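Urea carboxylase (PDB 3OEP) is of unknown function but is a homologue of KipI and KipA, with cyclophilin-like domains, that was wrongly named an allophanate hydrolase. Local coordinates at residues L7-G12 with R19-L24; P41-L46 with G154-I159; V114-F119 with F123-E128; V176-P181 with P186-P191. All coordinates share one frame; numbering follows the deposited sequence.

Contact 1. Residues L7-G12 with R19-L24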
loop_
_atom_site.group_PDB
_atom_site.type_symbol
_atom_site.label_atom_id
_atom_site.label_comp_id
_atom_site.label_asym_id
_atom_site.label_seq_id
_atom_site.Cartn_x
_atom_site.Cartn_y
_atom_site.Cartn_z
ATOM N N LEU A 7 -10.621 10.403 -13.908
ATOM C CA LEU A 7 -11.290 10.524 -15.196
ATOM C C LEU A 7 -12.138 9.269 -15.384
ATOM O O LEU A 7 -11.692 8.156 -15.079
ATOM C CB LEU A 7 -10.270 10.668 -16.319
ATOM C CG LEU A 7 -9.326 11.867 -16.197
ATOM C CD1 LEU A 7 -8.387 11.895 -17.392
ATOM C CD2 LEU A 7 -10.090 13.181 -16.071
ATOM N N ARG A 8 -13.367 9.452 -15.858
ATOM C CA ARG A 8 -14.323 8.354 -15.953
ATOM C C ARG A 8 -14.875 8.298 -17.372
ATOM O O ARG A 8 -15.478 9.262 -17.844
ATOM C CB ARG A 8 -15.441 8.544 -14.926
ATOM C CG ARG A 8 -14.920 8.615 -13.489
ATOM C CD ARG A 8 -15.986 8.995 -12.470
ATOM N NE ARG A 8 -15.399 9.088 -11.131
ATOM C CZ ARG A 8 -15.110 8.042 -10.351
ATOM N NH1 ARG A 8 -15.366 6.799 -10.746
ATOM N NH2 ARG A 8 -14.562 8.238 -9.163
ATOM N N PHE A 9 -14.641 7.172 -18.044
ATOM C CA PHE A 9 -14.942 7.022 -19.473
ATOM C C PHE A 9 -16.147 6.132 -19.764
ATOM O O PHE A 9 -16.567 6.010 -20.920
ATOM C CB PHE A 9 -13.713 6.485 -20.201
ATOM C CG PHE A 9 -12.518 7.371 -20.070
ATOM C CD1 PHE A 9 -12.471 8.590 -20.728
ATOM C CD2 PHE A 9 -11.452 7.013 -19.262
ATOM C CE1 PHE A 9 -11.380 9.426 -20.598
ATOM C CE2 PHE A 9 -10.356 7.843 -19.128
ATOM C CZ PHE A 9 -10.317 9.052 -19.797
ATOM N N GLY A 10 -16.707 5.524 -18.724
ATOM C CA GLY A 10 -17.903 4.707 -18.865
ATOM C C GLY A 10 -18.081 3.828 -17.649
ATOM O O GLY A 10 -17.099 3.405 -17.045
ATOM N N GLU A 11 -19.332 3.558 -17.291
ATOM C CA GLU A 11 -19.640 2.778 -16.098
ATOM C C GLU A 11 -19.508 1.281 -16.353
ATOM O O GLU A 11 -19.523 0.822 -17.500
ATOM C CB GLU A 11 -21.056 3.093 -15.598
ATOM N N GLY A 12 -19.364 0.530 -15.266
ATOM C CA GLY A 12 -19.376 -0.927 -15.313
ATOM C C GLY A 12 -18.216 -1.548 -16.060
ATOM O O GLY A 12 -17.139 -0.955 -16.180
ATOM N N ARG A 19 -10.362 0.459 -22.612
ATOM C CA ARG A 19 -9.334 0.738 -23.631
ATOM C C ARG A 19 -8.873 2.183 -23.551
ATOM O O ARG A 19 -7.676 2.472 -23.669
ATOM C CB ARG A 19 -9.832 0.458 -25.060
ATOM C CG ARG A 19 -8.723 0.581 -26.134
ATOM C CD ARG A 19 -9.247 0.937 -27.530
ATOM N NE ARG A 19 -9.868 2.261 -27.572
ATOM C CZ ARG A 19 -9.199 3.399 -27.711
ATOM N NH1 ARG A 19 -9.854 4.554 -27.729
ATOM N NH2 ARG A 19 -7.879 3.388 -27.846
ATOM N N ARG A 20 -9.827 3.095 -23.360
ATOM C CA ARG A 20 -9.531 4.512 -23.233
ATOM C C ARG A 20 -8.642 4.802 -22.018
ATOM O O ARG A 20 -7.620 5.487 -22.140
ATOM C CB ARG A 20 -10.834 5.297 -23.105
ATOM C CG ARG A 20 -10.665 6.781 -23.170
ATOM C CD ARG A 20 -10.462 7.260 -24.577
ATOM N NE ARG A 20 -10.718 8.694 -24.667
ATOM C CZ ARG A 20 -9.811 9.630 -24.942
ATOM N NH1 ARG A 20 -8.538 9.320 -25.175
ATOM N NH2 ARG A 20 -10.191 10.903 -24.993
ATOM N N ALA A 21 -9.042 4.292 -20.860
ATOM C CA ALA A 21 -8.296 4.516 -19.612
ATOM C C ALA A 21 -6.893 3.924 -19.705
ATOM O O ALA A 21 -5.915 4.530 -19.247
ATOM C CB ALA A 21 -9.038 3.928 -18.430
ATOM N N LEU A 22 -6.803 2.743 -20.311
ATOM C CA LEU A 22 -5.521 2.052 -20.485
ATOM C C LEU A 22 -4.585 2.777 -21.436
ATOM O O LEU A 22 -3.390 2.884 -21.159
ATOM C CB LEU A 22 -5.735 0.616 -20.980
ATOM C CG LEU A 22 -5.610 -0.516 -19.964
ATOM C CD1 LEU A 22 -6.281 -0.206 -18.637
ATOM C CD2 LEU A 22 -6.168 -1.799 -20.564
ATOM N N ALA A 23 -5.119 3.261 -22.560
ATOM C CA ALA A 23 -4.313 3.968 -23.557
ATOM C C ALA A 23 -3.659 5.197 -22.934
ATOM O O ALA A 23 -2.481 5.492 -23.185
ATOM C CB ALA A 23 -5.169 4.372 -24.759
ATOM N N LEU A 24 -4.436 5.906 -22.120
ATOM C CA LEU A 24 -3.949 7.103 -21.449
ATOM C C LEU A 24 -2.926 6.756 -20.373
ATOM O O LEU A 24 -1.858 7.371 -20.311
ATOM C CB LEU A 24 -5.115 7.905 -20.861
ATOM C CG LEU A 24 -6.046 8.518 -21.914
ATOM C CD1 LEU A 24 -7.263 9.166 -21.268
ATOM C CD2 LEU A 24 -5.296 9.523 -22.778
#
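Phe9 lies against the side of the helix formed by Arg20, Ala21 and Leu24, and its ring is the part of residues 7-12 that does the touching. The packing is tight at the ring tip, where CZ meets Leu24 CD1 at 3.4 Å. Further round the ring CD2 is 4.0 Å from Ala21 CB; both helix residues are buried. Arg20 CG belongs to the tight part too: it sits over one face of the Phe9 ring, a CH-pi contact with 3.6 Å from CG to the ring centroid, 15° off the normal. Phe9 CG stands anti to the carbonyl carbon, which swings the ring out to the helix. The segments belong to a beta-alpha-beta crossover: strand 3-8 runs into helix 15-30, which leads to strand 36-42, with strand 45-50 lying between the two strands in the sheet. Backbone bonds from Leu7 to Leu46 and from Phe9 to Gly44 fasten the first strand to that middle one, and Leu24 also packs on Leu46. The loose, solvent side begins beyond Arg20 CG. The chain bends at chi2 (78°), and the exposed guanidinium merely skirts the ring, its plane 44° from the ring plane and NE 4.2 Å from Phe9 CE1. Putting an alanine in place of Phe9 would probably open a gap beside Leu24 CD1 and deprive the Arg20 methylenes of the ring they lie on.

Contact 2. Residues P41-L46 with G154-I159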
loop_
_atom_site.group_PDB
_atom_site.type_symbol
_atom_site.label_atom_id
_atom_site.label_comp_id
_atom_site.label_asym_id
_atom_site.label_seq_id
_atom_site.Cartn_x
_atom_site.Cartn_y
_atom_site.Cartn_z
ATOM N N PRO A 41 -5.291 2.744 -13.969
ATOM C CA PRO A 41 -6.545 2.445 -14.636
ATOM C C PRO A 41 -7.252 1.245 -14.006
ATOM O O PRO A 41 -6.603 0.293 -13.570
ATOM C CB PRO A 41 -6.094 2.129 -16.054
ATOM C CG PRO A 41 -4.778 1.415 -15.847
ATOM C CD PRO A 41 -4.160 2.028 -14.602
ATOM N N ALA A 42 -8.574 1.301 -13.938
ATOM C CA ALA A 42 -9.377 0.175 -13.465
ATOM C C ALA A 42 -10.748 0.304 -14.095
ATOM O O ALA A 42 -11.435 1.304 -13.883
ATOM C CB ALA A 42 -9.498 0.197 -11.952
ATOM N N TYR A 43 -11.129 -0.681 -14.905
ATOM C CA TYR A 43 -12.372 -0.616 -15.666
ATOM C C TYR A 43 -12.379 0.694 -16.469
ATOM O O TYR A 43 -11.389 0.994 -17.135
ATOM C CB TYR A 43 -13.581 -0.764 -14.741
ATOM C CG TYR A 43 -13.449 -1.940 -13.815
ATOM C CD1 TYR A 43 -13.744 -3.223 -14.249
ATOM C CD2 TYR A 43 -13.004 -1.770 -12.505
ATOM C CE1 TYR A 43 -13.603 -4.311 -13.399
ATOM C CE2 TYR A 43 -12.866 -2.846 -11.654
ATOM C CZ TYR A 43 -13.168 -4.112 -12.108
ATOM O OH TYR A 43 -13.034 -5.167 -11.245
ATOM N N GLY A 44 -13.449 1.483 -16.398
ATOM C CA GLY A 44 -13.516 2.728 -17.166
ATOM C C GLY A 44 -12.943 3.950 -16.472
ATOM O O GLY A 44 -13.174 5.065 -16.913
ATOM N N VAL A 45 -12.188 3.750 -15.392
ATOM C CA VAL A 45 -11.703 4.855 -14.573
ATOM C C VAL A 45 -10.186 4.968 -14.650
ATOM O O VAL A 45 -9.478 3.953 -14.634
ATOM C CB VAL A 45 -12.102 4.653 -13.102
ATOM C CG1 VAL A 45 -11.616 5.811 -12.248
ATOM C CG2 VAL A 45 -13.613 4.494 -12.983
ATOM N N LEU A 46 -9.694 6.204 -14.713
ATOM C CA LEU A 46 -8.267 6.480 -14.608
ATOM C C LEU A 46 -8.052 7.447 -13.456
ATOM O O LEU A 46 -8.630 8.530 -13.441
ATOM C CB LEU A 46 -7.738 7.082 -15.915
ATOM C CG LEU A 46 -6.265 7.491 -15.948
ATOM C CD1 LEU A 46 -5.353 6.305 -15.652
ATOM C CD2 LEU A 46 -5.930 8.118 -17.299
ATOM N N GLY A 154 -19.808 -12.814 -9.486
ATOM C CA GLY A 154 -20.569 -12.142 -10.526
ATOM C C GLY A 154 -19.909 -12.289 -11.886
ATOM O O GLY A 154 -19.521 -13.386 -12.283
ATOM N N VAL A 155 -19.760 -11.167 -12.589
ATOM C CA VAL A 155 -19.182 -11.155 -13.939
ATOM C C VAL A 155 -17.648 -11.273 -13.948
ATOM O O VAL A 155 -17.033 -11.320 -15.018
ATOM C CB VAL A 155 -19.622 -9.870 -14.698
ATOM C CG1 VAL A 155 -18.886 -8.652 -14.163
ATOM C CG2 VAL A 155 -19.425 -10.018 -16.210
ATOM N N GLN A 156 -17.031 -11.332 -12.768
ATOM C CA GLN A 156 -15.572 -11.315 -12.673
ATOM C C GLN A 156 -14.964 -12.634 -12.223
ATOM O O GLN A 156 -15.565 -13.392 -11.458
ATOM C CB GLN A 156 -15.122 -10.225 -11.709
ATOM C CG GLN A 156 -15.543 -8.834 -12.116
ATOM C CD GLN A 156 -14.862 -7.786 -11.277
ATOM O OE1 GLN A 156 -13.849 -7.232 -11.684
ATOM N NE2 GLN A 156 -15.386 -7.538 -10.081
ATOM N N THR A 157 -13.756 -12.896 -12.708
ATOM C CA THR A 157 -12.943 -13.980 -12.190
ATOM C C THR A 157 -11.572 -13.400 -11.855
ATOM O O THR A 157 -11.178 -12.358 -12.379
ATOM C CB THR A 157 -12.875 -15.186 -13.175
ATOM O OG1 THR A 157 -12.192 -16.291 -12.559
ATOM C CG2 THR A 157 -12.174 -14.817 -14.473
ATOM N N GLY A 158 -10.862 -14.050 -10.947
ATOM C CA GLY A 158 -9.581 -13.538 -10.497
ATOM C C GLY A 158 -8.664 -14.637 -10.016
ATOM O O GLY A 158 -9.087 -15.786 -9.839
ATOM N N ILE A 159 -7.396 -14.280 -9.834
ATOM C CA ILE A 159 -6.386 -15.212 -9.346
ATOM C C ILE A 159 -5.680 -14.555 -8.167
ATOM O O ILE A 159 -5.078 -13.499 -8.323
ATOM C CB ILE A 159 -5.344 -15.559 -10.423
ATOM C CG1 ILE A 159 -6.026 -16.054 -11.707
ATOM C CG2 ILE A 159 -4.367 -16.613 -9.876
ATOM C CD1 ILE A 159 -5.115 -16.141 -12.905
HETATM O O HOH W 1 -14.230 -4.891 -8.727
#
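Tyr43 and Gln156 reach each other while their backbones stay well apart: their CA atoms, the nearest pair of the two segments, are 11.6 Å from each other. Residues 41-46 make a beta hairpin with a type II' turn from Ala42 to Val45; these two residues form a hydrogen-bonded pair at its base, Ala42 N to Val45 O at 2.9 Å and Val45 N to Ala42 O at 3.0 Å. Tyr43 is the first of the two central turn residues, with positive phi (54°), and so sits at the tip of the hairpin. Gln156 opens strand 156-159 of the larger sheet. The two long side chains come from opposite directions. In Gln156, CG is anti to the carbonyl carbon (chi1 -60°) and the chain runs out extended, presenting its amide to the phenol end of Tyr43, with amide and ring planes 60° apart. A water joins them, 2.8 Å from Tyr43 OH and 3.2 Å from Gln156 NE2, from which it accepts. In the model Tyr43 OH and Gln156 OE1 stand closer than any ordinary contact, and that approach is doubtful. Both side chains also pack on Phe125, and Gln156 on Trp168, while Asn18 ND2 holds the carbonyl of Tyr43. The water-mediated meeting adds to the backbone bond between Tyr43 and Tyr115 in joining the small N-terminal sheet to the cyclophilin-like sheet. Gln156 NE2 gives one N-H to the water, and the sound part of the side-chain link is solvent-mediated.

Contact 3. Residues V114-F119 with F123-E128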
loop_
_atom_site.group_PDB
_atom_site.type_symbol
_atom_site.label_atom_id
_atom_site.label_comp_id
_atom_site.label_asym_id
_atom_site.label_seq_id
_atom_site.Cartn_x
_atom_site.Cartn_y
_atom_site.Cartn_z
ATOM N N VAL A 114 -8.105 -8.516 -18.753
ATOM C CA VAL A 114 -7.716 -7.941 -17.471
ATOM C C VAL A 114 -8.191 -6.489 -17.418
ATOM O O VAL A 114 -7.602 -5.619 -18.062
ATOM C CB VAL A 114 -6.184 -7.978 -17.252
ATOM C CG1 VAL A 114 -5.824 -7.342 -15.910
ATOM C CG2 VAL A 114 -5.665 -9.417 -17.335
ATOM N N TYR A 115 -9.257 -6.239 -16.664
ATOM C CA TYR A 115 -9.822 -4.893 -16.523
ATOM C C TYR A 115 -9.157 -4.065 -15.422
ATOM O O TYR A 115 -9.214 -2.839 -15.443
ATOM C CB TYR A 115 -11.322 -4.976 -16.248
ATOM C CG TYR A 115 -12.133 -5.178 -17.500
ATOM C CD1 TYR A 115 -12.343 -6.449 -18.014
ATOM C CD2 TYR A 115 -12.662 -4.092 -18.182
ATOM C CE1 TYR A 115 -13.083 -6.635 -19.169
ATOM C CE2 TYR A 115 -13.411 -4.272 -19.345
ATOM C CZ TYR A 115 -13.611 -5.548 -19.829
ATOM O OH TYR A 115 -14.343 -5.741 -20.980
ATOM N N ALA A 116 -8.559 -4.743 -14.448
ATOM C CA ALA A 116 -7.869 -4.085 -13.351
ATOM C C ALA A 116 -6.850 -5.063 -12.803
ATOM O O ALA A 116 -6.988 -6.269 -12.964
ATOM C CB ALA A 116 -8.843 -3.674 -12.263
ATOM N N LEU A 117 -5.823 -4.523 -12.164
ATOM C CA LEU A 117 -4.740 -5.326 -11.654
ATOM C C LEU A 117 -4.305 -4.692 -10.367
ATOM O O LEU A 117 -4.081 -3.486 -10.315
ATOM C CB LEU A 117 -3.575 -5.341 -12.641
ATOM C CG LEU A 117 -2.443 -6.340 -12.405
ATOM C CD1 LEU A 117 -2.902 -7.749 -12.717
ATOM C CD2 LEU A 117 -1.252 -5.978 -13.279
ATOM N N GLY A 118 -4.229 -5.489 -9.317
ATOM C CA GLY A 118 -3.518 -5.061 -8.125
ATOM C C GLY A 118 -4.305 -4.900 -6.845
ATOM O O GLY A 118 -3.867 -4.171 -5.957
ATOM N N PHE A 119 -5.432 -5.595 -6.701
ATOM C CA PHE A 119 -6.115 -5.600 -5.402
ATOM C C PHE A 119 -5.112 -5.995 -4.302
ATOM O O PHE A 119 -5.092 -5.424 -3.205
ATOM C CB PHE A 119 -7.311 -6.548 -5.412
ATOM C CG PHE A 119 -8.127 -6.485 -4.161
ATOM C CD1 PHE A 119 -7.965 -7.437 -3.161
ATOM C CD2 PHE A 119 -9.042 -5.457 -3.966
ATOM C CE1 PHE A 119 -8.718 -7.373 -1.992
ATOM C CE2 PHE A 119 -9.792 -5.383 -2.804
ATOM C CZ PHE A 119 -9.631 -6.342 -1.816
ATOM N N PHE A 123 -2.668 -9.143 -8.718
ATOM C CA PHE A 123 -4.017 -9.754 -8.722
ATOM C C PHE A 123 -4.837 -9.223 -9.898
ATOM O O PHE A 123 -5.165 -8.038 -9.920
ATOM C CB PHE A 123 -4.725 -9.385 -7.411
ATOM C CG PHE A 123 -5.950 -10.220 -7.081
ATOM C CD1 PHE A 123 -6.946 -10.464 -8.015
ATOM C CD2 PHE A 123 -6.126 -10.704 -5.794
ATOM C CE1 PHE A 123 -8.071 -11.219 -7.681
ATOM C CE2 PHE A 123 -7.248 -11.451 -5.456
ATOM C CZ PHE A 123 -8.216 -11.714 -6.404
ATOM N N PRO A 124 -5.195 -10.092 -10.861
ATOM C CA PRO A 124 -5.982 -9.631 -12.002
ATOM C C PRO A 124 -7.473 -9.726 -11.749
ATOM O O PRO A 124 -7.948 -10.728 -11.218
ATOM C CB PRO A 124 -5.594 -10.613 -13.100
ATOM C CG PRO A 124 -5.370 -11.902 -12.358
ATOM C CD PRO A 124 -4.816 -11.510 -11.004
ATOM N N PHE A 125 -8.199 -8.676 -12.119
ATOM C CA PHE A 125 -9.650 -8.737 -12.185
ATOM C C PHE A 125 -9.999 -8.919 -13.653
ATOM O O PHE A 125 -9.726 -8.044 -14.473
ATOM C CB PHE A 125 -10.295 -7.468 -11.626
ATOM C CG PHE A 125 -10.297 -7.380 -10.106
ATOM C CD1 PHE A 125 -9.986 -8.478 -9.302
ATOM C CD2 PHE A 125 -10.658 -6.201 -9.486
ATOM C CE1 PHE A 125 -10.002 -8.373 -7.914
ATOM C CE2 PHE A 125 -10.677 -6.096 -8.107
ATOM C CZ PHE A 125 -10.350 -7.175 -7.323
ATOM N N LEU A 126 -10.570 -10.079 -13.966
ATOM C CA LEU A 126 -10.869 -10.493 -15.330
ATOM C C LEU A 126 -12.373 -10.533 -15.582
ATOM O O LEU A 126 -13.141 -10.886 -14.695
ATOM C CB LEU A 126 -10.305 -11.891 -15.552
ATOM C CG LEU A 126 -8.800 -12.060 -15.362
ATOM C CD1 LEU A 126 -8.470 -13.467 -14.868
ATOM C CD2 LEU A 126 -8.095 -11.769 -16.655
ATOM N N ALA A 127 -12.781 -10.183 -16.798
ATOM C CA ALA A 127 -14.188 -10.277 -17.204
ATOM C C ALA A 127 -14.209 -10.624 -18.691
ATOM O O ALA A 127 -13.213 -10.372 -19.369
ATOM C CB ALA A 127 -14.918 -8.947 -16.933
ATOM N N GLU A 128 -15.294 -11.192 -19.234
ATOM C CA GLU A 128 -16.562 -11.480 -18.549
ATOM C C GLU A 128 -16.794 -12.968 -18.307
ATOM O O GLU A 128 -16.695 -13.789 -19.229
ATOM C CB GLU A 128 -17.740 -10.999 -19.410
ATOM C CG GLU A 128 -17.781 -9.506 -19.679
ATOM C CD GLU A 128 -18.895 -9.091 -20.640
ATOM O OE1 GLU A 128 -19.601 -9.965 -21.206
ATOM O OE2 GLU A 128 -19.053 -7.873 -20.845
HETATM O O HOH W 2 -14.199 -8.751 -21.888
HETATM O O HOH W 3 -17.027 -6.243 -21.358
HETATM O O HOH W 4 -7.129 -6.411 -9.067
#
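Phe123 O is gripped from several sides: Gly118 N donates to it at 2.8 Å, water 4 donates at 2.7 Å, and the CA of Leu117 makes a CA-H...O contact. It sits at the turn end of the antiparallel beta hairpin formed by strands 112-117 and 124-127, part of the cyclophilin-like sheet. The hairpin carries a classic beta bulge, with Tyr115 and Ala116 both opposite Phe125; Tyr115 N bonds to Phe125 O, and Phe125 N to Ala116 O. Val114 and Leu117 share one face of the sheet with Leu126 and Pro124. There Val114 CG2 is pressed against Leu126 CD2 at 3.4 Å, tighter than usual, and Val195 covers the pair. Ala116 and Phe125 point to the other face, where Phe125 CZ meets Phe119 CB at 3.6 Å and a bound glycerol lies near the ring. The Tyr115 ring, its CG anti to the carbonyl carbon (chi1 -81°), reaches along to Ala127 CB, and water 3 bridges its OH to Glu128 OE2. Back at the turn, water 4 also accepts from Phe119 N at 3.0 Å and hovers 3.3 Å above the plane of the Phe125 ring, over its centre.

Contact 4. Residues V176-P181 with P186-P191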
loop_
_atom_site.group_PDB
_atom_site.type_symbol
_atom_site.label_atom_id
_atom_site.label_comp_id
_atom_site.label_asym_id
_atom_site.label_seq_id
_atom_site.Cartn_x
_atom_site.Cartn_y
_atom_site.Cartn_z
ATOM N N VAL A 176 0.360 -21.753 -12.593
ATOM C CA VAL A 176 1.418 -20.763 -12.783
ATOM C C VAL A 176 1.250 -19.652 -11.747
ATOM O O VAL A 176 0.125 -19.284 -11.390
ATOM C CB VAL A 176 1.410 -20.159 -14.207
ATOM C CG1 VAL A 176 1.776 -21.220 -15.240
ATOM C CG2 VAL A 176 0.056 -19.533 -14.534
ATOM N N ALA A 177 2.370 -19.132 -11.250
ATOM C CA ALA A 177 2.351 -18.028 -10.298
ATOM C C ALA A 177 2.217 -16.725 -11.079
ATOM O O ALA A 177 3.075 -16.391 -11.903
ATOM C CB ALA A 177 3.633 -18.025 -9.449
ATOM N N VAL A 178 1.137 -15.991 -10.842
ATOM C CA VAL A 178 0.919 -14.733 -11.562
ATOM C C VAL A 178 1.853 -13.621 -11.053
ATOM O O VAL A 178 2.115 -12.650 -11.765
ATOM C CB VAL A 178 -0.570 -14.303 -11.537
ATOM C CG1 VAL A 178 -1.442 -15.384 -12.191
ATOM C CG2 VAL A 178 -1.047 -14.009 -10.117
ATOM N N TYR A 179 2.392 -13.796 -9.845
ATOM C CA TYR A 179 3.276 -12.809 -9.231
ATOM C C TYR A 179 4.464 -13.485 -8.555
ATOM O O TYR A 179 4.287 -14.369 -7.723
ATOM C CB TYR A 179 2.492 -11.985 -8.211
ATOM C CG TYR A 179 3.350 -11.067 -7.370
ATOM C CD1 TYR A 179 4.073 -10.035 -7.953
ATOM C CD2 TYR A 179 3.434 -11.231 -5.993
ATOM C CE1 TYR A 179 4.875 -9.194 -7.186
ATOM C CE2 TYR A 179 4.220 -10.391 -5.216
ATOM C CZ TYR A 179 4.937 -9.374 -5.819
ATOM O OH TYR A 179 5.718 -8.534 -5.055
ATOM N N ASP A 180 5.673 -13.072 -8.919
ATOM C CA ASP A 180 6.893 -13.599 -8.292
ATOM C C ASP A 180 7.975 -12.532 -8.344
ATOM O O ASP A 180 8.564 -12.307 -9.396
ATOM C CB ASP A 180 7.378 -14.863 -9.012
ATOM C CG ASP A 180 8.643 -15.462 -8.380
ATOM O OD1 ASP A 180 9.232 -14.850 -7.466
ATOM O OD2 ASP A 180 9.046 -16.562 -8.809
ATOM N N PRO A 181 8.250 -11.879 -7.205
ATOM C CA PRO A 181 9.204 -10.767 -7.230
ATOM C C PRO A 181 10.659 -11.172 -7.488
ATOM O O PRO A 181 11.505 -10.295 -7.650
ATOM C CB PRO A 181 9.052 -10.137 -5.839
ATOM C CG PRO A 181 8.522 -11.206 -4.977
ATOM C CD PRO A 181 7.708 -12.115 -5.853
ATOM N N PRO A 186 8.347 -10.067 -12.946
ATOM C CA PRO A 186 7.566 -10.423 -11.763
ATOM C C PRO A 186 6.075 -10.613 -12.008
ATOM O O PRO A 186 5.469 -11.486 -11.387
ATOM C CB PRO A 186 7.777 -9.225 -10.829
ATOM C CG PRO A 186 9.079 -8.688 -11.214
ATOM C CD PRO A 186 9.202 -8.896 -12.692
ATOM N N PHE A 187 5.500 -9.789 -12.883
ATOM C CA PHE A 187 4.056 -9.784 -13.122
ATOM C C PHE A 187 3.750 -10.487 -14.433
ATOM O O PHE A 187 4.154 -10.030 -15.503
ATOM C CB PHE A 187 3.523 -8.347 -13.145
ATOM C CG PHE A 187 3.757 -7.606 -11.866
ATOM C CD1 PHE A 187 2.855 -7.717 -10.814
ATOM C CD2 PHE A 187 4.894 -6.825 -11.692
ATOM C CE1 PHE A 187 3.072 -7.052 -9.618
ATOM C CE2 PHE A 187 5.118 -6.159 -10.498
ATOM C CZ PHE A 187 4.204 -6.269 -9.459
ATOM N N LEU A 188 3.043 -11.607 -14.337
ATOM C CA LEU A 188 2.666 -12.386 -15.514
ATOM C C LEU A 188 1.620 -11.647 -16.338
ATOM O O LEU A 188 1.585 -11.773 -17.565
ATOM C CB LEU A 188 2.105 -13.733 -15.086
ATOM C CG LEU A 188 1.817 -14.721 -16.218
ATOM C CD1 LEU A 188 3.121 -15.210 -16.826
ATOM C CD2 LEU A 188 0.992 -15.880 -15.695
ATOM N N LEU A 189 0.767 -10.887 -15.654
ATOM C CA LEU A 189 -0.357 -10.223 -16.294
ATOM C C LEU A 189 -0.262 -8.719 -16.143
ATOM O O LEU A 189 0.193 -8.202 -15.117
ATOM C CB LEU A 189 -1.672 -10.714 -15.699
ATOM C CG LEU A 189 -2.000 -12.170 -16.020
ATOM C CD1 LEU A 189 -3.212 -12.639 -15.222
ATOM C CD2 LEU A 189 -2.223 -12.368 -17.514
ATOM N N ARG A 190 -0.705 -8.026 -17.182
ATOM C CA ARG A 190 -0.749 -6.583 -17.183
ATOM C C ARG A 190 -2.165 -6.139 -17.505
ATOM O O ARG A 190 -2.930 -6.892 -18.114
ATOM C CB ARG A 190 0.226 -6.028 -18.215
ATOM N N PRO A 191 -2.524 -4.914 -17.094
ATOM C CA PRO A 191 -3.835 -4.394 -17.460
ATOM C C PRO A 191 -4.017 -4.445 -18.973
ATOM O O PRO A 191 -3.095 -4.114 -19.724
ATOM C CB PRO A 191 -3.801 -2.946 -16.952
ATOM C CG PRO A 191 -2.708 -2.912 -15.940
ATOM C CD PRO A 191 -1.710 -3.920 -16.374
HETATM O O HOH W 5 0.257 -10.380 -12.538
#
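Tyr179 and Phe187 form a single beta bridge, their CA atoms 5.0 Å apart, where two loop segments meet. The pairing closes a hairpin-like excursion in the long loop between strands 169-174 and 194-199. Two backbone bonds flank it: Leu188 N to Val178 O, and Asp180 N to Pro186 O, each 2.9 Å. The second uses a lone pair in the plane of the Pro186 carbonyl, an oxygen that Arg183 NH1 also holds. Over the bridge the two aromatic side chains lie side by side and point the same way, ring planes 33° apart, with Tyr179 CD1 3.6 Å from Phe187 CE1. The Phe187 CB starts off away from Tyr179, but with CG anti to the carbonyl carbon (chi1 -60°) the ring comes back to it. Tyr179 OH continues to Gly355 O, so its ring joins this loop to the later part of the chain. A serine in place of Phe187 would probably leave one side of the Tyr179 ring without its apolar neighbour and hold the ring less firmly, with Pro181 and the OH bond to Gly355 O remaining. On the apolar flank Val178 CG1 is 4.3 Å from Leu188 CD2, and Leu188 packs on Ile80 of strand 77-83. Pro181 bears on one face of the tyrosine, its CD 3.8 Å above the ring plane.

Contact 3 is the buried one, a hydrogen-bonded hairpin with tight apolar packing; the other three are only partly buried. Contacts 1 and 2 meet in the small N-terminal sheet, where strands 3-8 and 45-50 are neighbours, and the helix of contact 1 packs on Pro41. Contacts 2 and 3 share the larger sheet through strands 156-159 and 124-127, and contact 3 is nested in the loop that contact 2 closes. Contact 4 is loop against loop, packed on contact 3 through Leu189 and Pro191. The chemistry follows position: ring on helix near the surface in contact 1, water and amide in contact 2, backbone bonds in contacts 3 and 4.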